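Local coordinates for methyltransferase-like protein (Saccharopolyspora spinosa, PDB 4PNE) that catalyses a [4+2] cycloaddition in spinosyn biosynthesis, using a fold like that of S-adenosylmethionine-dependent methyltransferases, and binds S-adenosyl-L-homocysteine, at residues Ala164-Ser169 / Gly191-Thr196; Phe235-Trp240 / Leu295-Pro300. One frame throughout, in Å; residues are numbered along the deposited sequence.

Interaction 1. Residues Ala164-Ser169 / Gly191-Thr196; sequences AWAMQS and GILGVT. With SAH (S-adenosyl-L-homocysteine), chain C.
Met167 and Thr196 stand side by side and point the same way where two parallel strands of a Rossmann-like methyltransferase sheet, 161-167 and 191-200, run next to each other. Met167 CB lies 3.6 Å from Thr196 OG1, and the hydroxyl itself is hydrogen-bonded to the phenol oxygen of Tyr292 on the neighbouring strand. Thr196 OG1 sits between its backbone N and carbonyl carbon (chi1 72°), and this turns it toward the Met167 backbone. The Met167 chain then bends at its last torsion (chi3 -87°) and lays CE 3.4 Å above one face of the Trp165 indole, off-centre toward the rim. Trp165, Met167 and Thr196 share one side of the sheet, where Val84 of helix 73-88 touches all three; the indole NE1 bonds to Thr88 OG1 of the same helix. Gly194, paired with Trp165, adds no side chain there. On the other side Leu193 brings CD1 to 3.8 Å from Ala164 CB, while Val195 packs CG1 on the Ala166 carbonyl. Five backbone hydrogen bonds join the two segments, from Ala164 N to Ile192 O through to Gln168 N to Thr196 O. In the last, the donor approaches from above the carbonyl plane, just as the first strand gives way to a loop. That loop lines the SAH pocket, with Ser169 CB packed 3.4 Å from the ribose O4' of SAH. At the strand end, the amino nitrogen N of SAH donates a hydrogen bond of 2.9 Å to Met167 O.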
ATOM      1  N   ALA A 164       1.224   8.447   9.632  1.00 10.77           N
ATOM      2  CA  ALA A 164       1.363   8.097   8.244  1.00 10.56           C
ATOM      3  C   ALA A 164       1.044   6.641   8.010  1.00  8.73           C
ATOM      4  O   ALA A 164       1.236   5.820   8.900  1.00 10.67           O
ATOM      5  CB  ALA A 164       2.770   8.383   7.795  1.00 10.42           C
ATOM      6  N   TRP A 165       0.608   6.325   6.794  1.00  7.96           N
ATOM      7  CA  TRP A 165       0.482   4.962   6.293  1.00  9.54           C
ATOM      8  C   TRP A 165       1.451   4.737   5.119  1.00  9.89           C
ATOM      9  O   TRP A 165       1.631   5.610   4.291  1.00 10.50           O
ATOM     10  CB  TRP A 165      -0.910   4.665   5.782  1.00 12.61           C
ATOM     11  CG  TRP A 165      -2.001   4.777   6.733  1.00  9.58           C
ATOM     12  CD1 TRP A 165      -1.913   4.701   8.094  1.00 11.25           C
ATOM     13  CD2 TRP A 165      -3.375   5.023   6.427  1.00 11.69           C
ATOM     14  NE1 TRP A 165      -3.163   4.830   8.649  1.00 11.95           N
ATOM     15  CE2 TRP A 165      -4.073   5.032   7.641  1.00 14.08           C
ATOM     16  CE3 TRP A 165      -4.093   5.186   5.230  1.00 15.95           C
ATOM     17  CZ2 TRP A 165      -5.437   5.260   7.708  1.00 17.91           C
ATOM     18  CZ3 TRP A 165      -5.448   5.380   5.296  1.00 19.70           C
ATOM     19  CH2 TRP A 165      -6.113   5.415   6.514  1.00 20.96           C
ATOM     20  N   ALA A 166       1.974   3.516   4.986  1.00 11.80           N
ATOM     21  CA  ALA A 166       2.544   3.068   3.722  1.00 10.79           C
ATOM     22  C   ALA A 166       2.079   1.636   3.557  1.00 11.51           C
ATOM     23  O   ALA A 166       2.758   0.706   3.991  1.00 10.46           O
ATOM     24  CB  ALA A 166       4.059   3.176   3.688  1.00 11.07           C
ATOM     25  N   MET A 167       0.878   1.498   2.998  1.00 10.37           N
ATOM     26  CA  MET A 167       0.259   0.208   2.759  1.00 11.23           C
ATOM     27  C   MET A 167       0.609  -0.237   1.365  1.00 11.85           C
ATOM     28  O   MET A 167       0.029   0.248   0.408  1.00 11.51           O
ATOM     29  CB  MET A 167      -1.248   0.298   2.975  1.00 10.64           C
ATOM     30  CG  MET A 167      -1.684   0.303   4.422  1.00 16.64           C
ATOM     31  SD  MET A 167      -3.488   0.065   4.648  1.00 23.60           S
ATOM     32  CE  MET A 167      -3.925   1.777   4.500  1.00 21.97           C
ATOM     33  N   GLN A 168       1.635  -1.096   1.304  1.00 11.58           N
ATOM     34  CA  GLN A 168       2.206  -1.678   0.091  1.00 12.61           C
ATOM     35  C   GLN A 168       2.678  -0.632  -0.926  1.00 12.43           C
ATOM     36  O   GLN A 168       2.438  -0.737  -2.133  1.00 14.61           O
ATOM     37  CB  GLN A 168       1.228  -2.663  -0.556  1.00 11.34           C
ATOM     38  CG  GLN A 168       1.160  -3.963   0.154  1.00 12.44           C
ATOM     39  CD  GLN A 168       0.117  -4.896  -0.442  1.00 10.99           C
ATOM     40  OE1 GLN A 168      -0.770  -5.367   0.264  1.00  9.93           O
ATOM     41  NE2 GLN A 168       0.173  -5.095  -1.748  1.00 13.19           N
ATOM     42  N   SER A 169       3.335   0.408  -0.428  1.00  9.61           N
ATOM     43  CA  SER A 169       3.903   1.419  -1.317  1.00 11.13           C
ATOM     44  C   SER A 169       5.436   1.502  -1.288  1.00 11.32           C
ATOM     45  O   SER A 169       6.043   1.785  -2.311  1.00 14.45           O
ATOM     46  CB  SER A 169       3.303   2.779  -1.000  1.00 12.13           C
ATOM     47  OG  SER A 169       3.620   3.134   0.319  1.00 11.98           O
ATOM     48  N   GLY A 191       5.165  10.879  16.197  1.00 13.35           N
ATOM     49  CA  GLY A 191       4.265  10.481  15.127  1.00 11.86           C
ATOM     50  C   GLY A 191       4.442   9.028  14.725  1.00 14.24           C
ATOM     51  O   GLY A 191       5.560   8.531  14.644  1.00 13.38           O
ATOM     52  N   ILE A 192       3.324   8.393  14.397  1.00 12.62           N
ATOM     53  CA  ILE A 192       3.272   6.976  14.105  1.00 11.89           C
ATOM     54  C   ILE A 192       3.196   6.642  12.622  1.00 13.28           C
ATOM     55  O   ILE A 192       2.416   7.254  11.894  1.00 13.37           O
ATOM     56  CB  ILE A 192       2.052   6.356  14.762  1.00 14.31           C
ATOM     57  CG1 ILE A 192       1.961   6.747  16.230  1.00 24.61           C
ATOM     58  CG2 ILE A 192       2.081   4.841  14.577  1.00 16.55           C
ATOM     59  CD1 ILE A 192       2.989   6.104  17.109  1.00 25.57           C
ATOM     60  N   LEU A 193       4.015   5.688  12.182  1.00 12.54           N
ATOM     61  CA  LEU A 193       3.962   5.167  10.816  1.00 10.57           C
ATOM     62  C   LEU A 193       3.497   3.733  10.830  1.00 12.15           C
ATOM     63  O   LEU A 193       4.076   2.903  11.529  1.00 13.24           O
ATOM     64  CB  LEU A 193       5.328   5.238  10.127  1.00 10.86           C
ATOM     65  CG  LEU A 193       5.516   4.493   8.798  1.00 13.38           C
ATOM     66  CD1 LEU A 193       4.650   5.099   7.686  1.00 11.11           C
ATOM     67  CD2 LEU A 193       7.016   4.474   8.406  1.00 14.48           C
ATOM     68  N   GLY A 194       2.474   3.429  10.052  1.00  9.25           N
ATOM     69  CA  GLY A 194       2.048   2.059   9.865  1.00 12.29           C
ATOM     70  C   GLY A 194       2.384   1.608   8.471  1.00 12.04           C
ATOM     71  O   GLY A 194       1.986   2.271   7.517  1.00 11.34           O
ATOM     72  N   VAL A 195       3.102   0.499   8.366  1.00 11.54           N
ATOM     73  CA  VAL A 195       3.545  -0.078   7.111  1.00  9.47           C
ATOM     74  C   VAL A 195       3.003  -1.477   6.906  1.00 12.57           C
ATOM     75  O   VAL A 195       3.077  -2.308   7.814  1.00 11.94           O
ATOM     76  CB  VAL A 195       5.088  -0.160   7.054  1.00 10.36           C
ATOM     77  CG1 VAL A 195       5.623  -0.891   5.808  1.00 13.12           C
ATOM     78  CG2 VAL A 195       5.730   1.223   7.260  1.00 11.94           C
ATOM     79  N   THR A 196       2.470  -1.761   5.716  1.00 11.45           N
ATOM     80  CA  THR A 196       2.215  -3.143   5.355  1.00  9.77           C
ATOM     81  C   THR A 196       2.924  -3.471   4.084  1.00 12.78           C
ATOM     82  O   THR A 196       3.155  -2.610   3.210  1.00 11.47           O
ATOM     83  CB  THR A 196       0.734  -3.479   5.249  1.00 13.13           C
ATOM     84  OG1 THR A 196       0.158  -2.873   4.088  1.00 12.22           O
ATOM     85  CG2 THR A 196      -0.025  -3.024   6.484  1.00 13.10           C
TER
HETATM   86  N   SAH C 301      -2.074   2.205  -0.193  1.00 14.33           N
HETATM   87  CA  SAH C 301      -3.001   1.933  -1.296  1.00 14.15           C
HETATM   88  CB  SAH C 301      -2.322   1.605  -2.623  1.00 12.04           C
HETATM   89  CG  SAH C 301      -1.168   0.633  -2.622  1.00 15.82           C
HETATM   90  SD  SAH C 301      -0.649   0.259  -4.304  1.00 13.88           S
HETATM   91  C   SAH C 301      -3.931   0.820  -0.899  1.00 15.95           C
HETATM   92  O   SAH C 301      -4.955   0.638  -1.532  1.00 14.49           O
HETATM   93  OXT SAH C 301      -3.691   0.163   0.118  1.00 12.84           O
HETATM   94  C5' SAH C 301       0.890   1.215  -4.294  1.00 13.54           C
HETATM   95  C4' SAH C 301       0.679   2.722  -4.319  1.00 13.18           C
HETATM   96  O4' SAH C 301       1.917   3.379  -4.080  1.00 13.04           O
HETATM   97  C3' SAH C 301       0.183   3.260  -5.650  1.00 13.27           C
HETATM   98  O3' SAH C 301      -0.862   4.163  -5.338  1.00 13.01           O
HETATM   99  C2' SAH C 301       1.399   3.958  -6.238  1.00 12.47           C
HETATM  100  O2' SAH C 301       1.153   5.014  -7.165  1.00 14.47           O
HETATM  101  C1' SAH C 301       2.089   4.452  -4.968  1.00 11.84           C
HETATM  102  N9  SAH C 301       3.508   4.792  -5.187  1.00 12.01           N
HETATM  103  C8  SAH C 301       4.501   4.088  -5.787  1.00 17.45           C
HETATM  104  N7  SAH C 301       5.637   4.821  -5.797  1.00 13.74           N
HETATM  105  C5  SAH C 301       5.363   6.004  -5.215  1.00 11.02           C
HETATM  106  C6  SAH C 301       6.121   7.131  -4.972  1.00 15.50           C
HETATM  107  N6  SAH C 301       7.401   7.193  -5.308  1.00 16.07           N
HETATM  108  N1  SAH C 301       5.558   8.179  -4.338  1.00 11.53           N
HETATM  109  C2  SAH C 301       4.234   8.155  -3.951  1.00 13.25           C
HETATM  110  N3  SAH C 301       3.460   7.065  -4.230  1.00 14.60           N
HETATM  111  C4  SAH C 301       4.034   5.996  -4.826  1.00 11.18           C

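Interaction 2. Residues Phe235-Trp240 / Leu295-Pro300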
ATOM      1  N   PHE A 235      13.572   5.500  12.938  1.00 12.24           N
ATOM      2  CA  PHE A 235      12.331   5.101  13.578  1.00 13.78           C
ATOM      3  C   PHE A 235      12.581   4.191  14.779  1.00 19.23           C
ATOM      4  O   PHE A 235      13.526   3.393  14.756  1.00 20.60           O
ATOM      5  CB  PHE A 235      11.438   4.371  12.599  1.00 15.02           C
ATOM      6  CG  PHE A 235      10.702   5.277  11.664  1.00 14.63           C
ATOM      7  CD1 PHE A 235       9.507   5.854  12.043  1.00 12.57           C
ATOM      8  CD2 PHE A 235      11.182   5.520  10.393  1.00 13.84           C
ATOM      9  CE1 PHE A 235       8.824   6.675  11.179  1.00 16.01           C
ATOM     10  CE2 PHE A 235      10.483   6.345   9.526  1.00 14.86           C
ATOM     11  CZ  PHE A 235       9.316   6.906   9.919  1.00 14.91           C
ATOM     12  N   GLU A 236      11.746   4.324  15.805  1.00 18.48           N
ATOM     13  CA  GLU A 236      11.560   3.279  16.824  1.00 17.40           C
ATOM     14  C   GLU A 236      10.531   2.262  16.339  1.00 16.32           C
ATOM     15  O   GLU A 236       9.433   2.631  15.947  1.00 19.06           O
ATOM     16  CB  GLU A 236      11.045   3.847  18.147  1.00 18.88           C
ATOM     17  CG  GLU A 236      11.812   4.973  18.729  1.00 34.50           C
ATOM     18  CD  GLU A 236      11.104   5.536  19.951  1.00 33.96           C
ATOM     19  OE1 GLU A 236      10.096   4.923  20.392  1.00 36.73           O
ATOM     20  OE2 GLU A 236      11.539   6.590  20.450  1.00 35.12           O
ATOM     21  N   ILE A 237      10.855   0.987  16.393  1.00 16.03           N
ATOM     22  CA  ILE A 237       9.887  -0.020  16.042  1.00 14.50           C
ATOM     23  C   ILE A 237       9.006  -0.299  17.235  1.00 18.41           C
ATOM     24  O   ILE A 237       9.504  -0.642  18.331  1.00 18.94           O
ATOM     25  CB  ILE A 237      10.563  -1.321  15.580  1.00 15.89           C
ATOM     26  CG1 ILE A 237      11.595  -1.042  14.480  1.00 17.86           C
ATOM     27  CG2 ILE A 237       9.526  -2.313  15.128  1.00 19.01           C
ATOM     28  CD1 ILE A 237      11.022  -0.385  13.244  1.00 17.31           C
ATOM     29  N   LEU A 238       7.709  -0.113  17.054  1.00 15.41           N
ATOM     30  CA  LEU A 238       6.747  -0.381  18.107  1.00 15.16           C
ATOM     31  C   LEU A 238       6.275  -1.826  18.033  1.00 17.09           C
ATOM     32  O   LEU A 238       6.109  -2.494  19.069  1.00 18.27           O
ATOM     33  CB  LEU A 238       5.558   0.565  18.024  1.00 16.10           C
ATOM     34  CG  LEU A 238       5.860   2.052  18.235  1.00 16.18           C
ATOM     35  CD1 LEU A 238       4.662   2.895  17.859  1.00 19.94           C
ATOM     36  CD2 LEU A 238       6.321   2.332  19.661  1.00 20.10           C
ATOM     37  N   ASP A 239       6.115  -2.340  16.816  1.00 17.76           N
ATOM     38  CA  ASP A 239       5.539  -3.669  16.658  1.00 16.87           C
ATOM     39  C   ASP A 239       5.776  -4.200  15.260  1.00 16.93           C
ATOM     40  O   ASP A 239       5.753  -3.457  14.291  1.00 15.42           O
ATOM     41  CB  ASP A 239       4.038  -3.598  16.945  1.00 20.92           C
ATOM     42  CG  ASP A 239       3.430  -4.944  17.273  1.00 31.28           C
ATOM     43  OD1 ASP A 239       4.147  -5.811  17.815  1.00 30.09           O
ATOM     44  OD2 ASP A 239       2.222  -5.123  17.007  1.00 40.33           O
ATOM     45  N   TRP A 240       5.988  -5.498  15.171  1.00 14.38           N
ATOM     46  CA  TRP A 240       5.944  -6.253  13.926  1.00 11.82           C
ATOM     47  C   TRP A 240       5.014  -7.427  14.161  1.00 13.43           C
ATOM     48  O   TRP A 240       5.134  -8.130  15.168  1.00 13.91           O
ATOM     49  CB  TRP A 240       7.334  -6.755  13.532  1.00 11.69           C
ATOM     50  CG  TRP A 240       7.469  -7.822  12.410  1.00 14.75           C
ATOM     51  CD1 TRP A 240       6.598  -8.084  11.391  1.00 16.14           C
ATOM     52  CD2 TRP A 240       8.555  -8.741  12.240  1.00 13.35           C
ATOM     53  NE1 TRP A 240       7.082  -9.104  10.596  1.00 17.53           N
ATOM     54  CE2 TRP A 240       8.282  -9.526  11.102  1.00 16.17           C
ATOM     55  CE3 TRP A 240       9.742  -8.968  12.938  1.00 19.12           C
ATOM     56  CZ2 TRP A 240       9.162 -10.527  10.647  1.00 18.23           C
ATOM     57  CZ3 TRP A 240      10.613  -9.957  12.480  1.00 19.70           C
ATOM     58  CH2 TRP A 240      10.309 -10.730  11.350  1.00 18.52           C
ATOM     59  N   LEU A 295       3.826  -3.533  10.209  1.00 11.61           N
ATOM     60  CA  LEU A 295       4.813  -2.865  11.061  1.00 10.34           C
ATOM     61  C   LEU A 295       4.273  -1.531  11.584  1.00 14.10           C
ATOM     62  O   LEU A 295       3.674  -0.754  10.836  1.00 12.84           O
ATOM     63  CB  LEU A 295       6.104  -2.619  10.274  1.00 12.69           C
ATOM     64  CG  LEU A 295       6.611  -3.771   9.379  1.00 19.10           C
ATOM     65  CD1 LEU A 295       7.842  -3.360   8.569  1.00 22.57           C
ATOM     66  CD2 LEU A 295       6.882  -5.035  10.204  1.00 20.64           C
ATOM     67  N   THR A 296       4.501  -1.244  12.863  1.00 12.85           N
ATOM     68  CA  THR A 296       4.200   0.054  13.460  1.00 10.58           C
ATOM     69  C   THR A 296       5.511   0.610  13.982  1.00 19.57           C
ATOM     70  O   THR A 296       6.284  -0.070  14.666  1.00 13.59           O
ATOM     71  CB  THR A 296       3.153  -0.055  14.578  1.00 18.57           C
ATOM     72  OG1 THR A 296       2.042  -0.830  14.104  1.00 23.26           O
ATOM     73  CG2 THR A 296       2.673   1.325  15.024  1.00 20.42           C
ATOM     74  N   ALA A 297       5.783   1.852  13.618  1.00 13.99           N
ATOM     75  CA  ALA A 297       7.007   2.516  13.974  1.00 13.82           C
ATOM     76  C   ALA A 297       6.679   3.928  14.344  1.00 13.94           C
ATOM     77  O   ALA A 297       5.582   4.407  14.033  1.00 13.94           O
ATOM     78  CB  ALA A 297       7.975   2.487  12.837  1.00 16.55           C
ATOM     79  N   ARG A 298       7.573   4.597  15.075  1.00 15.48           N
ATOM     80  CA  ARG A 298       7.313   6.003  15.393  1.00 15.73           C
ATOM     81  C   ARG A 298       8.585   6.849  15.381  1.00 13.04           C
ATOM     82  O   ARG A 298       9.700   6.352  15.571  1.00 13.90           O
ATOM     83  CB  ARG A 298       6.617   6.128  16.724  1.00 22.14           C
ATOM     84  CG  ARG A 298       7.527   6.109  17.872  1.00 22.90           C
ATOM     85  CD  ARG A 298       6.828   6.612  19.097  1.00 20.45           C
ATOM     86  NE  ARG A 298       7.532   6.056  20.227  1.00 27.31           N
ATOM     87  CZ  ARG A 298       7.157   6.196  21.482  1.00 26.51           C
ATOM     88  NH1 ARG A 298       6.070   6.903  21.784  1.00 26.85           N
ATOM     89  NH2 ARG A 298       7.885   5.625  22.420  1.00 23.89           N
ATOM     90  N   LYS A 299       8.393   8.126  15.131  1.00 15.49           N
ATOM     91  CA  LYS A 299       9.434   9.110  15.239  1.00 15.53           C
ATOM     92  C   LYS A 299       9.670   9.299  16.737  1.00 15.22           C
ATOM     93  O   LYS A 299       8.714   9.452  17.493  1.00 16.88           O
ATOM     94  CB  LYS A 299       9.018  10.411  14.584  1.00 14.12           C
ATOM     95  CG  LYS A 299      10.152  11.456  14.464  1.00 13.39           C
ATOM     96  CD  LYS A 299       9.718  12.664  13.720  1.00 13.66           C
ATOM     97  CE  LYS A 299      10.875  13.607  13.433  1.00 13.13           C
ATOM     98  NZ  LYS A 299      10.488  14.607  12.450  1.00 15.79           N
ATOM     99  N   PRO A 300      10.935   9.236  17.167  1.00 16.18           N
ATOM    100  CA  PRO A 300      11.232   9.435  18.590  1.00 21.80           C
ATOM    101  C   PRO A 300      10.623  10.737  19.104  1.00 20.99           C
ATOM    102  O   PRO A 300      10.529  11.733  18.361  1.00 16.68           O
ATOM    103  CB  PRO A 300      12.761   9.453  18.617  1.00 19.16           C
ATOM    104  CG  PRO A 300      13.178   8.618  17.475  1.00 21.47           C
ATOM    105  CD  PRO A 300      12.150   8.920  16.394  1.00 18.50           C
TER
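A classic beta bulge shapes this antiparallel pairing: Leu238 and Asp239 both face Thr296, and both of their backbone N-H groups bond to Thr296 O, approaching from the same face of its carbonyl plane. The bond from Leu238 N is 2.8 Å and that from Asp239 N 3.1 Å; Thr296 N donates back to Asp239 O. The bulge shifts the register by one; before it in the chain, Glu236 and Arg298 form a hydrogen-bonded pair through two backbone bonds. Their side chains add a salt bridge on the side of the sheet that also carries Asp239 and Thr296. Arg298 uses NE (2.8 Å) and NH2 (3.1 Å) on the one oxygen Glu236 OE1, which lies in the guanidinium plane at its edge. The carboxylate is turned nearly perpendicular to that plane, at 86°; NE meets OE1 from above the carboxylate plane, while NH2 uses its syn lone pair. Strand 236-242 is the outermost one at this end of the methyltransferase-like sheet, and strand 290-298 joins it to the parallel strands. Leu238, at the bulge, spreads its two methyls over the neighbouring strand: CD1 rests against Thr296 CG2 and Arg298 CB, and CD2 covers one face of the guanidinium. On the opposite side of the sheet, Trp240 and Leu295 run alongside each other, with Trp240 CD1 only 3.3 Å from Leu295 CD2; helix 223-233 also touches the indole. Further along that side Ala297 CB meets Phe235 CD1 at 3.8 Å, and the phenyl ring continues onto Ile180 and Leu184 of helix 176-186.

How the interactions relate
Interactions 1 and 2 lie in one mixed sheet, their centres about 10 Å apart, and both strands of the first come earlier in the chain than those of the second. Strand 191-200 belongs to interaction 1 and strand 290-298 to interaction 2; these two are neighbours, and probable hydrogen bonds from Leu193 N to Ala297 O (2.7 Å) and from Leu295 N to Val195 O (2.8 Å) join the contacts directly. Four strands therefore run in the order 161-167, 191-200, 290-298, 236-242, from the parallel, SAH-binding part of the sheet out to the antiparallel edge. Interaction 1 reaches SAH, whereas interaction 2 completes the sheet on the side away from strand 144-148.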